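Side-chain contacts in ribulose bisphosphate carboxylase (Pyrococcus horikoshii, PDB 2D69), which probably catalyses the addition of carbon dioxide and water to ribulose 1,5-bisphosphate, yielding two molecules of 3-phosphoglycerate within an archaeal pathway of AMP degradation: residues 281-284 and 285-289; 293-296 and 297-301. One frame throughout, in Å; residues are numbered along the deposited sequence.

Interaction 1: residues 281-284 and 285-289; sequences MHAA and FTRNP
One face of the Phe285 ring lies under the carbonyl oxygen of His282, whose O stands 3.6 Å above the ring plane and over its centre. The imidazole of His282 meets Thr286 at its edge, near the ring plane, while Ala283 CB sits off-centre above one of its faces. Phe285 belongs to the short, weakly bonded helical turn 283-286, and His282 immediately precedes it; in this alpha/beta barrel the turn comes between strand 274-278 and helix 295-305 along the chain. At the edge, His282 ND1 and Thr286 OG1 are 2.6 Å apart with a bond angle of 150°, and either atom could be the donor. The same histidine's backbone O is gripped twice: Phe285 N reaches it at 2.9 Å and Thr286 N at 2.8 Å, from opposite faces of the carbonyl plane. Phe285 CG falls between its own N and carbonyl carbon (chi1 57°), which folds the phenyl back over the turn; beyond the turn it packs on Val254 and Leu298. An alanine here, ending at CB, is likely to strip the cover from His282 O and open a gap towards Val254 and Leu298. Farther along, Arg287 CB rests 4.1 Å from Ala283 CB. The rest of its chain runs extended from CG to NE and leads away from the turn, its NH1 bonding to the carbonyls of Phe110 and Met112 of the second subunit. One water closes the turn, donating to Ala283 O at 3.2 Å and accepting from Asn288 N at 3.0 Å.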
ATOM      1  N   MET A 281     -37.914  -4.926  11.707  1.00 20.61           N
ATOM      2  CA  MET A 281     -37.751  -6.263  12.312  1.00 20.82           C
ATOM      3  C   MET A 281     -37.807  -6.282  13.848  1.00 19.63           C
ATOM      4  O   MET A 281     -37.931  -7.348  14.438  1.00 18.87           O
ATOM      5  CB  MET A 281     -36.476  -6.988  11.819  1.00 21.24           C
ATOM      6  CG  MET A 281     -36.389  -8.466  12.188  1.00 22.95           C
ATOM      7  SD  MET A 281     -34.876  -9.321  11.484  1.00 30.33           S
ATOM      8  CE  MET A 281     -33.996  -9.343  12.778  1.00 29.07           C
ATOM      9  N   HIS A 282     -37.688  -5.127  14.486  1.00 19.45           N
ATOM     10  CA  HIS A 282     -37.704  -5.045  15.968  1.00 19.58           C
ATOM     11  C   HIS A 282     -38.895  -5.748  16.597  1.00 19.61           C
ATOM     12  O   HIS A 282     -38.747  -6.484  17.587  1.00 19.97           O
ATOM     13  CB  HIS A 282     -37.660  -3.568  16.445  1.00 19.47           C
ATOM     14  CG  HIS A 282     -38.955  -2.853  16.284  1.00 20.72           C
ATOM     15  ND1 HIS A 282     -39.903  -2.797  17.284  1.00 22.81           N
ATOM     16  CD2 HIS A 282     -39.492  -2.211  15.215  1.00 23.14           C
ATOM     17  CE1 HIS A 282     -40.958  -2.131  16.846  1.00 25.92           C
ATOM     18  NE2 HIS A 282     -40.732  -1.761  15.596  1.00 25.33           N
ATOM     19  N   ALA A 283     -40.071  -5.573  15.990  1.00 19.60           N
ATOM     20  CA  ALA A 283     -41.311  -6.043  16.591  1.00 19.25           C
ATOM     21  C   ALA A 283     -41.405  -7.543  16.634  1.00 19.62           C
ATOM     22  O   ALA A 283     -42.295  -8.089  17.325  1.00 19.55           O
ATOM     23  CB  ALA A 283     -42.548  -5.410  15.886  1.00 19.66           C
ATOM     24  N   ALA A 284     -40.495  -8.244  15.940  1.00 19.53           N
ATOM     25  CA  ALA A 284     -40.407  -9.721  16.111  1.00 18.96           C
ATOM     26  C   ALA A 284     -40.033 -10.137  17.531  1.00 19.57           C
ATOM     27  O   ALA A 284     -40.409 -11.258  18.028  1.00 18.89           O
ATOM     28  CB  ALA A 284     -39.383 -10.312  15.105  1.00 19.29           C
ATOM     29  N   PHE A 285     -39.266  -9.273  18.190  1.00 19.71           N
ATOM     30  CA  PHE A 285     -38.925  -9.470  19.591  1.00 20.32           C
ATOM     31  C   PHE A 285     -39.303  -8.352  20.592  1.00 19.97           C
ATOM     32  O   PHE A 285     -39.157  -8.577  21.794  1.00 19.64           O
ATOM     33  CB  PHE A 285     -37.424  -9.850  19.737  1.00 21.58           C
ATOM     34  CG  PHE A 285     -36.449  -8.865  19.144  1.00 23.27           C
ATOM     35  CD1 PHE A 285     -36.058  -7.738  19.850  1.00 26.31           C
ATOM     36  CD2 PHE A 285     -35.901  -9.091  17.882  1.00 24.80           C
ATOM     37  CE1 PHE A 285     -35.136  -6.828  19.290  1.00 29.72           C
ATOM     38  CE2 PHE A 285     -35.023  -8.206  17.316  1.00 25.92           C
ATOM     39  CZ  PHE A 285     -34.606  -7.072  18.027  1.00 28.13           C
ATOM     40  N   THR A 286     -39.728  -7.163  20.140  1.00 19.17           N
ATOM     41  CA  THR A 286     -40.080  -6.064  21.073  1.00 19.59           C
ATOM     42  C   THR A 286     -41.560  -5.897  21.383  1.00 20.07           C
ATOM     43  O   THR A 286     -41.909  -5.059  22.234  1.00 19.80           O
ATOM     44  CB  THR A 286     -39.636  -4.662  20.594  1.00 18.91           C
ATOM     45  OG1 THR A 286     -40.329  -4.298  19.387  1.00 18.91           O
ATOM     46  CG2 THR A 286     -38.177  -4.602  20.299  1.00 19.61           C
ATOM     47  N   ARG A 287     -42.410  -6.636  20.666  1.00 20.67           N
ATOM     48  CA  ARG A 287     -43.865  -6.416  20.703  1.00 21.82           C
ATOM     49  C   ARG A 287     -44.558  -7.227  21.813  1.00 21.69           C
ATOM     50  O   ARG A 287     -45.499  -6.739  22.474  1.00 21.62           O
ATOM     51  CB  ARG A 287     -44.441  -6.737  19.314  1.00 21.41           C
ATOM     52  CG  ARG A 287     -45.914  -6.480  19.163  1.00 25.55           C
ATOM     53  CD  ARG A 287     -46.383  -6.459  17.705  1.00 24.80           C
ATOM     54  NE  ARG A 287     -47.796  -6.141  17.624  1.00 25.61           N
ATOM     55  CZ  ARG A 287     -48.492  -6.043  16.495  1.00 23.75           C
ATOM     56  NH1 ARG A 287     -47.912  -6.232  15.305  1.00 20.65           N
ATOM     57  NH2 ARG A 287     -49.785  -5.745  16.562  1.00 24.20           N
ATOM     58  N   ASN A 288     -44.115  -8.456  22.034  1.00 21.48           N
ATOM     59  CA  ASN A 288     -44.752  -9.303  23.034  1.00 21.55           C
ATOM     60  C   ASN A 288     -44.415  -8.739  24.414  1.00 21.85           C
ATOM     61  O   ASN A 288     -43.242  -8.639  24.760  1.00 22.22           O
ATOM     62  CB  ASN A 288     -44.284 -10.754  22.873  1.00 21.67           C
ATOM     63  CG  ASN A 288     -44.874 -11.697  23.903  1.00 22.77           C
ATOM     64  OD1 ASN A 288     -45.372 -11.282  24.933  1.00 23.97           O
ATOM     65  ND2 ASN A 288     -44.800 -12.982  23.624  1.00 25.07           N
ATOM     66  N   PRO A 289     -45.416  -8.320  25.190  1.00 21.90           N
ATOM     67  CA  PRO A 289     -45.140  -7.748  26.515  1.00 22.05           C
ATOM     68  C   PRO A 289     -44.583  -8.734  27.549  1.00 21.58           C
ATOM     69  O   PRO A 289     -44.168  -8.322  28.616  1.00 20.96           O
ATOM     70  CB  PRO A 289     -46.528  -7.208  26.960  1.00 22.19           C
ATOM     71  CG  PRO A 289     -47.511  -7.963  26.155  1.00 22.78           C
ATOM     72  CD  PRO A 289     -46.862  -8.274  24.864  1.00 21.46           C
TER
HETATM   73  O   HOH W   1     -42.166  -9.684  20.133  1.00 31.52           O

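Interaction 2: residues 293-296 and 297-301; sequences ITML and ALAKA
Met295 curls along its own helix to touch Leu298 and Ala299. Its CB starts off away from them, and CG is trans to the backbone N (chi1 -176°); the bend at the next torsion, chi2 63°, then turns the thioether back. SD comes to 4.2 Å from Leu298 CD1, and the terminal CE is equally far, 4.2 Å, from Ala299 CB, with Leu298 CD2 similarly close. The two longer side chains cross obliquely, all of these approaches being apolar and none tight. Outside this turn, Met295 also packs on Arg279 and Ile329. The contact forms the first turns of helix 295-305, the helix that links strands 274-278 and 309-311 in a beta-alpha-beta unit of the barrel. Thr294 is its N-cap: OG1 accepts from Ala297 N at 3.2 Å with an N-H...O angle of 153°, the hydroxyl being also hydrogen-bonded to Leu121 O of strand 115-124. The cap residue's carbonyl continues the start of the helix, since Thr294 O receives a nearly straight bond from Leu298 N at 3.2 Å and a weak one from Ala297 N. Just before the cap, Ile293 CG2 lies 3.9 Å from Ala297 CB, so Ala297 has contacts with both residues leading into the helix. Ala299 N bonds to Met295 O at 2.8 Å and Lys300 N to Leu296 O at 2.9 Å. The Lys300 CB stays beside Leu296 O, but its chain bends farther out and carries NZ to Phe123 O and into a salt bridge with Asp122.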
ATOM      1  N   ILE A 293     -37.087  -8.473  23.997  1.00 19.38           N
ATOM      2  CA  ILE A 293     -36.273  -7.359  24.438  1.00 19.67           C
ATOM      3  C   ILE A 293     -37.104  -6.108  24.189  1.00 19.10           C
ATOM      4  O   ILE A 293     -37.710  -5.969  23.124  1.00 19.65           O
ATOM      5  CB  ILE A 293     -34.982  -7.310  23.628  1.00 20.05           C
ATOM      6  CG1 ILE A 293     -34.218  -8.644  23.671  1.00 20.44           C
ATOM      7  CG2 ILE A 293     -34.063  -6.170  24.116  1.00 22.02           C
ATOM      8  CD1 ILE A 293     -33.036  -8.627  22.711  1.00 20.07           C
ATOM      9  N   THR A 294     -37.147  -5.196  25.157  1.00 18.09           N
ATOM     10  CA  THR A 294     -37.977  -4.005  24.991  1.00 16.91           C
ATOM     11  C   THR A 294     -37.322  -3.036  24.038  1.00 16.47           C
ATOM     12  O   THR A 294     -36.112  -3.062  23.856  1.00 14.63           O
ATOM     13  CB  THR A 294     -38.187  -3.289  26.310  1.00 17.22           C
ATOM     14  OG1 THR A 294     -36.910  -2.856  26.821  1.00 17.51           O
ATOM     15  CG2 THR A 294     -38.796  -4.211  27.370  1.00 18.02           C
ATOM     16  N   MET A 295     -38.135  -2.156  23.447  1.00 15.89           N
ATOM     17  CA  MET A 295     -37.648  -1.100  22.577  1.00 16.40           C
ATOM     18  C   MET A 295     -36.728  -0.163  23.364  1.00 16.40           C
ATOM     19  O   MET A 295     -35.793   0.380  22.797  1.00 15.05           O
ATOM     20  CB  MET A 295     -38.787  -0.287  21.900  1.00 15.76           C
ATOM     21  CG  MET A 295     -38.277   0.777  20.895  1.00 17.99           C
ATOM     22  SD  MET A 295     -37.386   0.010  19.507  1.00 22.59           S
ATOM     23  CE  MET A 295     -36.042   1.102  19.289  1.00 23.47           C
ATOM     24  N   LEU A 296     -36.988   0.000  24.665  1.00 17.17           N
ATOM     25  CA  LEU A 296     -36.155   0.848  25.522  1.00 17.13           C
ATOM     26  C   LEU A 296     -34.695   0.336  25.591  1.00 16.61           C
ATOM     27  O   LEU A 296     -33.746   1.120  25.491  1.00 14.29           O
ATOM     28  CB  LEU A 296     -36.741   0.928  26.925  1.00 17.64           C
ATOM     29  CG  LEU A 296     -35.850   1.597  27.991  1.00 19.45           C
ATOM     30  CD1 LEU A 296     -35.581   3.033  27.553  1.00 21.91           C
ATOM     31  CD2 LEU A 296     -36.533   1.581  29.356  1.00 22.46           C
ATOM     32  N   ALA A 297     -34.534  -0.983  25.719  1.00 15.57           N
ATOM     33  CA  ALA A 297     -33.206  -1.586  25.829  1.00 16.63           C
ATOM     34  C   ALA A 297     -32.451  -1.505  24.509  1.00 16.58           C
ATOM     35  O   ALA A 297     -31.278  -1.174  24.453  1.00 16.10           O
ATOM     36  CB  ALA A 297     -33.315  -3.028  26.292  1.00 15.52           C
ATOM     37  N   LEU A 298     -33.165  -1.800  23.434  1.00 16.72           N
ATOM     38  CA  LEU A 298     -32.641  -1.678  22.092  1.00 16.92           C
ATOM     39  C   LEU A 298     -32.195  -0.271  21.874  1.00 16.51           C
ATOM     40  O   LEU A 298     -31.100  -0.043  21.405  1.00 16.67           O
ATOM     41  CB  LEU A 298     -33.714  -1.993  21.093  1.00 17.89           C
ATOM     42  CG  LEU A 298     -33.385  -2.570  19.744  1.00 21.75           C
ATOM     43  CD1 LEU A 298     -34.684  -3.127  19.107  1.00 23.84           C
ATOM     44  CD2 LEU A 298     -32.803  -1.510  18.848  1.00 26.15           C
ATOM     45  N   ALA A 299     -33.041   0.673  22.248  1.00 15.39           N
ATOM     46  CA  ALA A 299     -32.747   2.079  22.058  1.00 15.49           C
ATOM     47  C   ALA A 299     -31.506   2.506  22.859  1.00 15.36           C
ATOM     48  O   ALA A 299     -30.754   3.376  22.429  1.00 13.29           O
ATOM     49  CB  ALA A 299     -33.941   2.933  22.475  1.00 15.33           C
ATOM     50  N   LYS A 300     -31.344   1.934  24.044  1.00 14.05           N
ATOM     51  CA  LYS A 300     -30.231   2.276  24.913  1.00 15.04           C
ATOM     52  C   LYS A 300     -28.930   1.773  24.297  1.00 14.07           C
ATOM     53  O   LYS A 300     -27.935   2.469  24.267  1.00 14.35           O
ATOM     54  CB  LYS A 300     -30.448   1.677  26.311  1.00 13.79           C
ATOM     55  CG  LYS A 300     -29.320   1.870  27.297  1.00 15.42           C
ATOM     56  CD  LYS A 300     -29.757   1.564  28.721  1.00 15.43           C
ATOM     57  CE  LYS A 300     -30.370   2.753  29.479  1.00 14.16           C
ATOM     58  NZ  LYS A 300     -30.972   2.275  30.830  1.00 13.38           N
ATOM     59  N   ALA A 301     -28.918   0.517  23.882  1.00 14.95           N
ATOM     60  CA  ALA A 301     -27.779   0.011  23.121  1.00 13.96           C
ATOM     61  C   ALA A 301     -27.458   0.891  21.923  1.00 14.50           C
ATOM     62  O   ALA A 301     -26.288   1.225  21.679  1.00 14.12           O
ATOM     63  CB  ALA A 301     -28.026  -1.410  22.692  1.00 15.63           C
TER

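Overall arrangement
Interactions 1 and 2 follow each other along the chain, their centres 11 Å apart, and they meet directly. Phe285 O and Ile293 N, 3.0 Å apart, make a probable hydrogen bond between the turn and the short strand 292-293. Leu298 CD1 packs against both neighbours in the turn, 3.7 Å from Phe285 CE1 and 4.0 Å from Thr286 CG2. Both contacts also border the predicted substrate site: the side chain of Arg279 lies about 3 Å from those of His282 and Met295, and that of the predicted proton acceptor His278 about 7 Å from that of His282. Sulfate, probably from the crystallisation liquor, is bound about 5 Å from the His282 side chain, and sulfate also lies about 6 Å from that of Thr294.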